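Side-chain contacts in profilin-2 (Mus musculus, PDB 2V8F), which binds actin and the proline-rich stretches of cytoskeletal regulators such as the formin mDia1, a double repeat of whose FH1 domain is bound to it here: residues S6-L11 and V31-A36; D49-K54 and C84-R89; D76-D81 and V101-A106. All blocks are in the same frame, centred on the assembly; numbering follows the deposited sequence.

Contact 1 of 3, residues S6-L11 and V31-A36; sequences SYVDNL and VWAATA
Val8 carries the whole contact from the side of helix 5-12: its two methyls reach across to three consecutive residues of the 31-36 segment. CG2 has the more neighbours. It comes up to the methyl of Ala33, with Val8 CG2 and Ala33 CB 3.9 Å apart, and also lies 3.8 Å from the Ala33 backbone O and 3.9 Å from Ala34 N. An alanine suits this place because its short side chain lets a valine of the helix come down to the level of the peptide backbone; the CA atoms of Val8 and Ala34 are 6.3 Å apart. Ala34 itself turns its methyl to the other side of the strand and offers only backbone.

A classic beta bulge sets Trp32 and Ala33 together opposite Ile22 of strand 19-24, at the rim of the profilin sheet. Within this fold, the N-terminal helix and helix 121-137 lie together, and the proline-rich peptide binds beside them: Tyr7 OH is hydrogen-bonded to the backbone of the bound peptide, and Trp32 packs on one of its apolar side chains.

Toward Thr35, a partly exposed residue, the packing is sparser though no less close. Val8 CG1, anti to the backbone N (chi1 175°), is aimed at this end and meets mainly the hydroxyl, Thr35 OG1, at 3.7 Å, a packing distance; the hydroxyl is engaged instead with Ala20 N. On the outer side of the helix, Asp9 binds Gln41 of the second subunit through its backbone O.

Contact 2 of 3, residues D49-K54 and C84-R89; sequences DMIVGK and CTMDIR
Ile51 meets Met86 and Ile88 with two different branches, so that one helix residue bridges two residues of a strand. The end of its longer branch does the closer work: Ile51 CD1 lies 3.7 Å from Ile88 CD1, methyl against methyl. The shorter branch turns to the sulfur, with Ile51 CG2 4.0 Å from Met86 SD. That sulfur is also 4.0 Å from the Ile51 backbone O, a van der Waals approach. All three residues are buried, and a branched isoleucine suits the helix position because its unequal arms can serve two neighbours at once.

Torsions explain how the groups arrive. In Ile51, chi1 (-66°) directs CG2 to the sulfur and sets CG1 on the side of the backbone N, from where chi2 (-84°) turns CD1 toward Ile88. Met86 leaves its strand extended through chi2 and bends only at chi3 (93°), a flexibility that lets the thioether fit against the helix; the CA atoms of Ile51 and Met86 are 8.7 Å apart, a gap the side chains must span.

Met86 and Ile88 are two residues apart in strand 85-90 and therefore face the same side of the sheet, toward the helix. Around them, Met86 touches Val73, Arg56 and Leu78, and Ile88 touches Cys71, Val101 and Val103. Arg56 also binds the backbone O atoms of Ile51 and Gly53 through NH1, holding the chain as it leaves the helix. The contact thus seats the C-terminal end of helix 45-52 on one face of the central antiparallel sheet, over strand 85-90 and its neighbours 69-77 and 100-105, while helix 121-137 packs against the other face.

Contact 3 of 3, residues D76-D81 and V101-A106; sequences DSLYVD and VAVGRA. With SO4 (sulfate ion), chain D.
A type I beta turn from Ser77 to Val80, where the chain leaves strand 69-77, is tied to the end of strand 100-105 by Arg105. The arginine takes the carbonyl of Leu78 with two nitrogens side-on: NE to Leu78 O is 2.9 Å and nearly straight (160°), and NH2 to the same Leu78 O is 3.1 Å and more bent. Both bonds run in the guanidinium plane, but they use the oxygen differently, NH2 lying in the carbonyl plane on a lone pair and NE standing well above it.

The guanidinium lies over a face of the Tyr79 ring, with Tyr79 CE1 over its centre, 3.4 Å from Arg105 CZ. The planes are 23° apart, consistent with a favourable cation-pi term. The phenol OH continues to Val52 O, which fixes the far end of the ring.

Nearer the backbone, the aliphatic part of Arg105 is put to use. Leu78 CG is 3.8 Å from Arg105 CB, and Leu78 CD2 is equally near Arg105 CD. The arginine runs out extended through chi1 and chi2 and turns at chi3 (66°), which swings its nitrogens round to the carbonyl. Leu78 CD1 also approaches Val103 CG1, at 4.4 Å. On the turn side, Asp76 OD1 accepts from Leu78 N at 3.0 Å in an Asx turn.

At its remaining edge Arg105 NH1 reaches Tyr25 OH and O4 of a sulfate probably taken from the crystallisation liquor. Carbonyl, ring and anion together fix the rotation of the guanidinium, and its positive charge is probably well stabilised at this partly exposed place.

Contact 2 is the buried one, made almost wholly of apolar side chains. Contacts 1 and 3 are partly buried, but contact 1 stays largely apolar at the sheet's rim, next to the bound peptide and the second subunit, whereas contact 3 uses charge, carbonyl and ring. Contacts 2 and 3 lie on the same side of the chain's centre, their centres 6 Å apart, and interlock: strand 85-90 runs between strands 69-77 and 100-105, and a probable hydrogen bond joins Ile88 N and Val101 O. Contact 1 lies on the opposite side of that centre, about 19 and 18 Å from the other two between centres, related to them through the shared sheet.

Contact 1 of 3, residues S6-L11 and V31-A36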
loop_
_atom_site.group_PDB
_atom_site.type_symbol
_atom_site.label_atom_id
_atom_site.label_comp_id
_atom_site.label_asym_id
_atom_site.label_seq_id
_atom_site.Cartn_x
_atom_site.Cartn_y
_atom_site.Cartn_z
ATOM N N SER A 6 -5.152 4.823 -4.054
ATOM C CA SER A 6 -4.342 5.615 -3.118
ATOM C C SER A 6 -4.918 5.622 -1.712
ATOM O O SER A 6 -4.198 5.751 -0.714
ATOM C CB SER A 6 -4.197 7.053 -3.646
ATOM O OG SER A 6 -5.450 7.728 -3.676
ATOM N N TYR A 7 -6.259 5.503 -1.638
ATOM C CA TYR A 7 -6.879 5.415 -0.301
ATOM C C TYR A 7 -6.580 4.091 0.367
ATOM O O TYR A 7 -6.343 4.051 1.579
ATOM C CB TYR A 7 -8.398 5.641 -0.436
ATOM C CG TYR A 7 -8.659 7.131 -0.612
ATOM C CD1 TYR A 7 -9.172 7.832 0.462
ATOM C CD2 TYR A 7 -8.415 7.825 -1.817
ATOM C CE1 TYR A 7 -9.448 9.180 0.396
ATOM C CE2 TYR A 7 -8.686 9.196 -1.876
ATOM C CZ TYR A 7 -9.191 9.857 -0.789
ATOM O OH TYR A 7 -9.455 11.190 -0.828
ATOM N N VAL A 8 -6.601 3.021 -0.410
ATOM C CA VAL A 8 -6.130 1.738 0.121
ATOM C C VAL A 8 -4.701 1.849 0.591
ATOM O O VAL A 8 -4.387 1.346 1.687
ATOM C CB VAL A 8 -6.339 0.636 -0.938
ATOM C CG1 VAL A 8 -5.772 -0.709 -0.512
ATOM C CG2 VAL A 8 -7.799 0.380 -1.280
ATOM N N ASP A 9 -3.857 2.455 -0.232
ATOM C CA ASP A 9 -2.441 2.633 0.160
ATOM C C ASP A 9 -2.325 3.316 1.523
ATOM O O ASP A 9 -1.539 2.939 2.372
ATOM C CB ASP A 9 -1.747 3.449 -0.912
ATOM C CG ASP A 9 -1.478 2.796 -2.218
ATOM O OD1 ASP A 9 -1.705 1.578 -2.289
ATOM O OD2 ASP A 9 -1.053 3.451 -3.215
ATOM N N ASN A 10 -3.087 4.381 1.697
ATOM C CA ASN A 10 -3.040 5.182 2.906
ATOM C C ASN A 10 -3.444 4.322 4.096
ATOM O O ASN A 10 -2.807 4.322 5.140
ATOM C CB ASN A 10 -3.926 6.406 2.680
ATOM C CG ASN A 10 -4.047 7.202 3.951
ATOM O OD1 ASN A 10 -4.698 6.826 4.936
ATOM N ND2 ASN A 10 -3.380 8.340 3.935
ATOM N N LEU A 11 -4.496 3.532 3.913
ATOM C CA LEU A 11 -4.997 2.711 5.030
ATOM C C LEU A 11 -4.020 1.606 5.390
ATOM O O LEU A 11 -4.046 1.092 6.506
ATOM C CB LEU A 11 -6.343 2.121 4.639
ATOM C CG LEU A 11 -7.515 3.116 4.557
ATOM C CD1 LEU A 11 -8.675 2.544 3.763
ATOM C CD2 LEU A 11 -7.942 3.573 5.934
ATOM N N VAL A 31 -17.396 -2.917 -4.791
ATOM C CA VAL A 31 -16.032 -2.566 -4.446
ATOM C C VAL A 31 -15.487 -1.564 -5.467
ATOM O O VAL A 31 -15.561 -1.783 -6.670
ATOM C CB VAL A 31 -15.140 -3.815 -4.377
ATOM C CG1 VAL A 31 -13.678 -3.458 -4.131
ATOM C CG2 VAL A 31 -15.636 -4.704 -3.272
ATOM N N TRP A 32 -14.883 -0.460 -4.954
ATOM C CA TRP A 32 -14.228 0.490 -5.799
ATOM C C TRP A 32 -12.722 0.259 -5.878
ATOM O O TRP A 32 -12.154 0.406 -6.922
ATOM C CB TRP A 32 -14.492 1.959 -5.379
ATOM C CG TRP A 32 -15.931 2.400 -5.479
ATOM C CD1 TRP A 32 -17.023 1.647 -5.761
ATOM C CD2 TRP A 32 -16.400 3.721 -5.270
ATOM N NE1 TRP A 32 -18.156 2.410 -5.753
ATOM C CE2 TRP A 32 -17.800 3.706 -5.455
ATOM C CE3 TRP A 32 -15.797 4.946 -4.965
ATOM C CZ2 TRP A 32 -18.612 4.846 -5.329
ATOM C CZ3 TRP A 32 -16.581 6.050 -4.851
ATOM C CH2 TRP A 32 -17.961 6.029 -5.024
ATOM N N ALA A 33 -12.136 -0.075 -4.756
ATOM C CA ALA A 33 -10.685 -0.374 -4.711
ATOM C C ALA A 33 -10.491 -1.274 -3.485
ATOM O O ALA A 33 -11.115 -1.070 -2.451
ATOM C CB ALA A 33 -9.820 0.850 -4.579
ATOM N N ALA A 34 -9.613 -2.243 -3.585
ATOM C CA ALA A 34 -9.299 -3.110 -2.470
ATOM C C ALA A 34 -7.921 -3.739 -2.608
ATOM O O ALA A 34 -7.417 -3.877 -3.717
ATOM C CB ALA A 34 -10.338 -4.241 -2.435
ATOM N N THR A 35 -7.343 -4.124 -1.502
ATOM C CA THR A 35 -6.152 -4.973 -1.480
ATOM C C THR A 35 -6.370 -6.216 -2.312
ATOM O O THR A 35 -7.385 -6.862 -2.174
ATOM C CB THR A 35 -5.906 -5.378 -0.009
ATOM O OG1 THR A 35 -5.662 -4.205 0.764
ATOM C CG2 THR A 35 -4.710 -6.336 0.125
ATOM N N ALA A 36 -5.460 -6.545 -3.214
ATOM C CA ALA A 36 -5.577 -7.747 -4.031
ATOM C C ALA A 36 -5.387 -8.967 -3.148
ATOM O O ALA A 36 -4.502 -8.921 -2.276
ATOM C CB ALA A 36 -4.555 -7.684 -5.166
#

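Contact 2 of 3, residues D49-K54 and C84-R89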
loop_
_atom_site.group_PDB
_atom_site.type_symbol
_atom_site.label_atom_id
_atom_site.label_comp_id
_atom_site.label_asym_id
_atom_site.label_seq_id
_atom_site.Cartn_x
_atom_site.Cartn_y
_atom_site.Cartn_z
ATOM N N ASP A 49 -25.438 -4.544 1.272
ATOM C CA ASP A 49 -26.787 -4.279 1.749
ATOM C C ASP A 49 -26.897 -4.713 3.214
ATOM O O ASP A 49 -27.574 -4.043 3.998
ATOM C CB ASP A 49 -27.793 -5.052 0.941
ATOM C CG ASP A 49 -28.146 -4.527 -0.409
ATOM O OD1 ASP A 49 -27.940 -3.315 -0.586
ATOM O OD2 ASP A 49 -28.643 -5.336 -1.259
ATOM N N MET A 50 -26.282 -5.837 3.591
ATOM C CA MET A 50 -26.381 -6.297 4.988
ATOM C C MET A 50 -25.685 -5.304 5.918
ATOM O O MET A 50 -26.171 -5.001 6.997
ATOM C CB MET A 50 -25.830 -7.691 5.093
ATOM C CG MET A 50 -25.866 -8.287 6.481
ATOM S SD MET A 50 -27.549 -8.416 7.124
ATOM C CE MET A 50 -28.258 -9.534 5.895
ATOM N N ILE A 51 -24.522 -4.820 5.505
ATOM C CA ILE A 51 -23.794 -3.849 6.319
ATOM C C ILE A 51 -24.599 -2.559 6.484
ATOM O O ILE A 51 -24.611 -2.019 7.597
ATOM C CB ILE A 51 -22.406 -3.572 5.675
ATOM C CG1 ILE A 51 -21.495 -4.817 5.703
ATOM C CG2 ILE A 51 -21.744 -2.350 6.281
ATOM C CD1 ILE A 51 -20.758 -5.002 7.006
ATOM N N VAL A 52 -25.222 -2.043 5.457
ATOM C CA VAL A 52 -25.835 -0.715 5.520
ATOM C C VAL A 52 -27.344 -0.689 5.701
ATOM O O VAL A 52 -27.935 0.394 5.746
ATOM C CB VAL A 52 -25.437 0.106 4.282
ATOM C CG1 VAL A 52 -23.924 0.174 4.099
ATOM C CG2 VAL A 52 -26.098 -0.407 3.005
ATOM N N GLY A 53 -28.011 -1.842 5.724
ATOM C CA GLY A 53 -29.464 -1.866 5.641
ATOM C C GLY A 53 -30.186 -1.468 6.899
ATOM O O GLY A 53 -29.615 -1.215 7.946
ATOM N N LYS A 54 -31.498 -1.445 6.738
ATOM C CA LYS A 54 -32.360 -0.963 7.817
ATOM C C LYS A 54 -32.372 -1.889 9.012
ATOM O O LYS A 54 -32.574 -1.456 10.144
ATOM C CB LYS A 54 -33.792 -0.857 7.269
ATOM C CG LYS A 54 -34.820 -0.223 8.188
ATOM C CD LYS A 54 -36.202 -0.146 7.548
ATOM C CE LYS A 54 -37.266 -0.011 8.620
ATOM N NZ LYS A 54 -38.661 0.182 8.127
ATOM N N CYS A 84 -20.446 6.643 13.018
ATOM C CA CYS A 84 -20.612 6.065 11.702
ATOM C C CYS A 84 -19.636 4.898 11.443
ATOM O O CYS A 84 -19.145 4.743 10.332
ATOM C CB CYS A 84 -20.410 7.113 10.598
ATOM S SG CYS A 84 -21.712 8.409 10.714
ATOM N N THR A 85 -19.376 4.085 12.459
ATOM C CA THR A 85 -18.525 2.937 12.341
ATOM C C THR A 85 -19.272 1.687 12.755
ATOM O O THR A 85 -20.240 1.699 13.510
ATOM C CB THR A 85 -17.199 3.072 13.154
ATOM O OG1 THR A 85 -17.521 3.057 14.534
ATOM C CG2 THR A 85 -16.416 4.315 12.734
ATOM N N MET A 86 -18.720 0.538 12.310
ATOM C CA MET A 86 -19.046 -0.752 12.868
ATOM C C MET A 86 -17.748 -1.538 13.056
ATOM O O MET A 86 -16.837 -1.411 12.247
ATOM C CB MET A 86 -19.865 -1.650 11.953
ATOM C CG MET A 86 -21.308 -1.409 11.669
ATOM S SD MET A 86 -21.706 -2.496 10.277
ATOM C CE MET A 86 -22.288 -3.942 11.059
ATOM N N ASP A 87 -17.738 -2.334 14.089
ATOM C CA ASP A 87 -16.654 -3.240 14.391
ATOM C C ASP A 87 -17.107 -4.667 14.167
ATOM O O ASP A 87 -18.170 -5.100 14.615
ATOM C CB ASP A 87 -16.193 -2.972 15.817
ATOM C CG ASP A 87 -15.843 -1.490 15.979
ATOM O OD1 ASP A 87 -14.874 -1.053 15.321
ATOM O OD2 ASP A 87 -16.527 -0.811 16.804
ATOM N N ILE A 88 -16.238 -5.387 13.437
ATOM C CA ILE A 88 -16.518 -6.744 13.013
ATOM C C ILE A 88 -15.335 -7.651 13.341
ATOM O O ILE A 88 -14.215 -7.156 13.522
ATOM C CB ILE A 88 -16.814 -6.706 11.493
ATOM C CG1 ILE A 88 -18.168 -6.035 11.221
ATOM C CG2 ILE A 88 -16.747 -8.040 10.790
ATOM C CD1 ILE A 88 -18.427 -5.597 9.800
ATOM N N ARG A 89 -15.534 -8.945 13.366
ATOM C CA ARG A 89 -14.393 -9.871 13.553
ATOM C C ARG A 89 -14.619 -11.095 12.702
ATOM O O ARG A 89 -15.735 -11.599 12.637
ATOM C CB ARG A 89 -14.218 -10.267 15.012
ATOM C CG ARG A 89 -12.972 -11.067 15.280
ATOM C CD ARG A 89 -12.676 -11.250 16.775
ATOM N NE ARG A 89 -13.138 -10.127 17.533
ATOM C CZ ARG A 89 -13.981 -10.012 18.529
ATOM N NH1 ARG A 89 -14.591 -11.053 19.032
ATOM N NH2 ARG A 89 -14.199 -8.790 18.996
#

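Contact 3 of 3, residues D76-D81 and V101-A106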
loop_
_atom_site.group_PDB
_atom_site.type_symbol
_atom_site.label_atom_id
_atom_site.label_comp_id
_atom_site.label_asym_id
_atom_site.label_seq_id
_atom_site.Cartn_x
_atom_site.Cartn_y
_atom_site.Cartn_z
ATOM N N ASP A 76 -22.189 -2.038 16.480
ATOM C CA ASP A 76 -22.817 -1.341 15.368
ATOM C C ASP A 76 -23.110 0.112 15.737
ATOM O O ASP A 76 -24.048 0.305 16.527
ATOM C CB ASP A 76 -24.124 -1.995 14.923
ATOM C CG ASP A 76 -24.794 -1.194 13.814
ATOM O OD1 ASP A 76 -24.042 -0.562 13.068
ATOM O OD2 ASP A 76 -26.054 -1.198 13.806
ATOM N N SER A 77 -22.373 1.039 15.213
ATOM C CA SER A 77 -22.605 2.479 15.348
ATOM C C SER A 77 -22.720 3.118 13.971
ATOM O O SER A 77 -22.388 4.302 13.802
ATOM C CB SER A 77 -21.519 3.148 16.188
ATOM O OG SER A 77 -21.491 2.641 17.511
ATOM N N LEU A 78 -23.125 2.334 12.968
ATOM C CA LEU A 78 -23.004 2.803 11.586
ATOM C C LEU A 78 -23.858 4.040 11.275
ATOM O O LEU A 78 -23.496 4.855 10.445
ATOM C CB LEU A 78 -23.291 1.735 10.568
ATOM C CG LEU A 78 -22.539 1.926 9.244
ATOM C CD1 LEU A 78 -21.064 1.661 9.391
ATOM C CD2 LEU A 78 -23.181 1.033 8.167
ATOM N N TYR A 79 -24.964 4.122 12.024
ATOM C CA TYR A 79 -25.901 5.232 11.896
ATOM C C TYR A 79 -25.971 6.067 13.181
ATOM O O TYR A 79 -26.999 6.668 13.407
ATOM C CB TYR A 79 -27.313 4.752 11.484
ATOM C CG TYR A 79 -27.256 4.181 10.070
ATOM C CD1 TYR A 79 -27.228 5.046 8.989
ATOM C CD2 TYR A 79 -27.191 2.826 9.806
ATOM C CE1 TYR A 79 -27.175 4.628 7.684
ATOM C CE2 TYR A 79 -27.118 2.363 8.487
ATOM C CZ TYR A 79 -27.100 3.259 7.447
ATOM O OH TYR A 79 -27.037 2.875 6.116
ATOM N N VAL A 80 -24.902 6.090 13.965
ATOM C CA VAL A 80 -24.713 6.908 15.154
ATOM C C VAL A 80 -23.965 8.169 14.710
ATOM O O VAL A 80 -22.863 8.142 14.177
ATOM C CB VAL A 80 -23.955 6.209 16.286
ATOM C CG1 VAL A 80 -23.649 7.152 17.439
ATOM C CG2 VAL A 80 -24.776 5.004 16.787
ATOM N N ASP A 81 -24.671 9.289 14.926
ATOM C CA ASP A 81 -24.096 10.518 14.418
ATOM C C ASP A 81 -22.756 10.780 15.090
ATOM O O ASP A 81 -22.585 10.570 16.295
ATOM C CB ASP A 81 -25.043 11.730 14.592
ATOM C CG ASP A 81 -25.765 11.863 13.253
ATOM O OD1 ASP A 81 -25.505 10.979 12.392
ATOM O OD2 ASP A 81 -26.549 12.798 13.082
ATOM N N VAL A 101 -11.990 -6.299 11.999
ATOM C CA VAL A 101 -12.376 -5.465 10.885
ATOM C C VAL A 101 -13.093 -4.223 11.402
ATOM O O VAL A 101 -13.945 -4.350 12.275
ATOM C CB VAL A 101 -13.282 -6.282 9.949
ATOM C CG1 VAL A 101 -13.975 -5.372 8.907
ATOM C CG2 VAL A 101 -12.533 -7.384 9.259
ATOM N N ALA A 102 -12.791 -3.048 10.863
ATOM C CA ALA A 102 -13.561 -1.867 11.145
ATOM C C ALA A 102 -14.138 -1.329 9.823
ATOM O O ALA A 102 -13.468 -1.399 8.773
ATOM C CB ALA A 102 -12.763 -0.795 11.840
ATOM N N VAL A 103 -15.334 -0.792 9.858
ATOM C CA VAL A 103 -16.001 -0.143 8.772
ATOM C C VAL A 103 -16.405 1.269 9.161
ATOM O O VAL A 103 -16.961 1.457 10.225
ATOM C CB VAL A 103 -17.273 -0.945 8.388
ATOM C CG1 VAL A 103 -17.855 -0.363 7.081
ATOM C CG2 VAL A 103 -17.069 -2.448 8.296
ATOM N N GLY A 104 -16.114 2.229 8.295
ATOM C CA GLY A 104 -16.504 3.598 8.444
ATOM C C GLY A 104 -17.464 3.967 7.317
ATOM O O GLY A 104 -17.151 3.661 6.154
ATOM N N ARG A 105 -18.572 4.641 7.585
ATOM C CA ARG A 105 -19.545 4.999 6.578
ATOM C C ARG A 105 -19.494 6.493 6.294
ATOM O O ARG A 105 -19.814 7.304 7.187
ATOM C CB ARG A 105 -20.942 4.578 6.988
ATOM C CG ARG A 105 -22.014 4.850 5.982
ATOM C CD ARG A 105 -23.413 4.402 6.449
ATOM N NE ARG A 105 -23.778 5.265 7.600
ATOM C CZ ARG A 105 -24.324 6.451 7.484
ATOM N NH1 ARG A 105 -24.614 6.997 6.308
ATOM N NH2 ARG A 105 -24.595 7.147 8.594
ATOM N N ALA A 106 -19.113 6.861 5.091
ATOM C CA ALA A 106 -19.278 8.214 4.563
ATOM C C ALA A 106 -20.625 8.310 3.848
ATOM O O ALA A 106 -21.504 7.479 4.082
ATOM C CB ALA A 106 -18.084 8.566 3.707
HETATM S S SO4 D . -25.466 10.584 5.444
HETATM O O1 SO4 D . -24.129 10.964 5.891
HETATM O O2 SO4 D . -26.286 11.783 5.293
HETATM O O3 SO4 D . -25.373 9.893 4.162
HETATM O O4 SO4 D . -26.077 9.699 6.432
#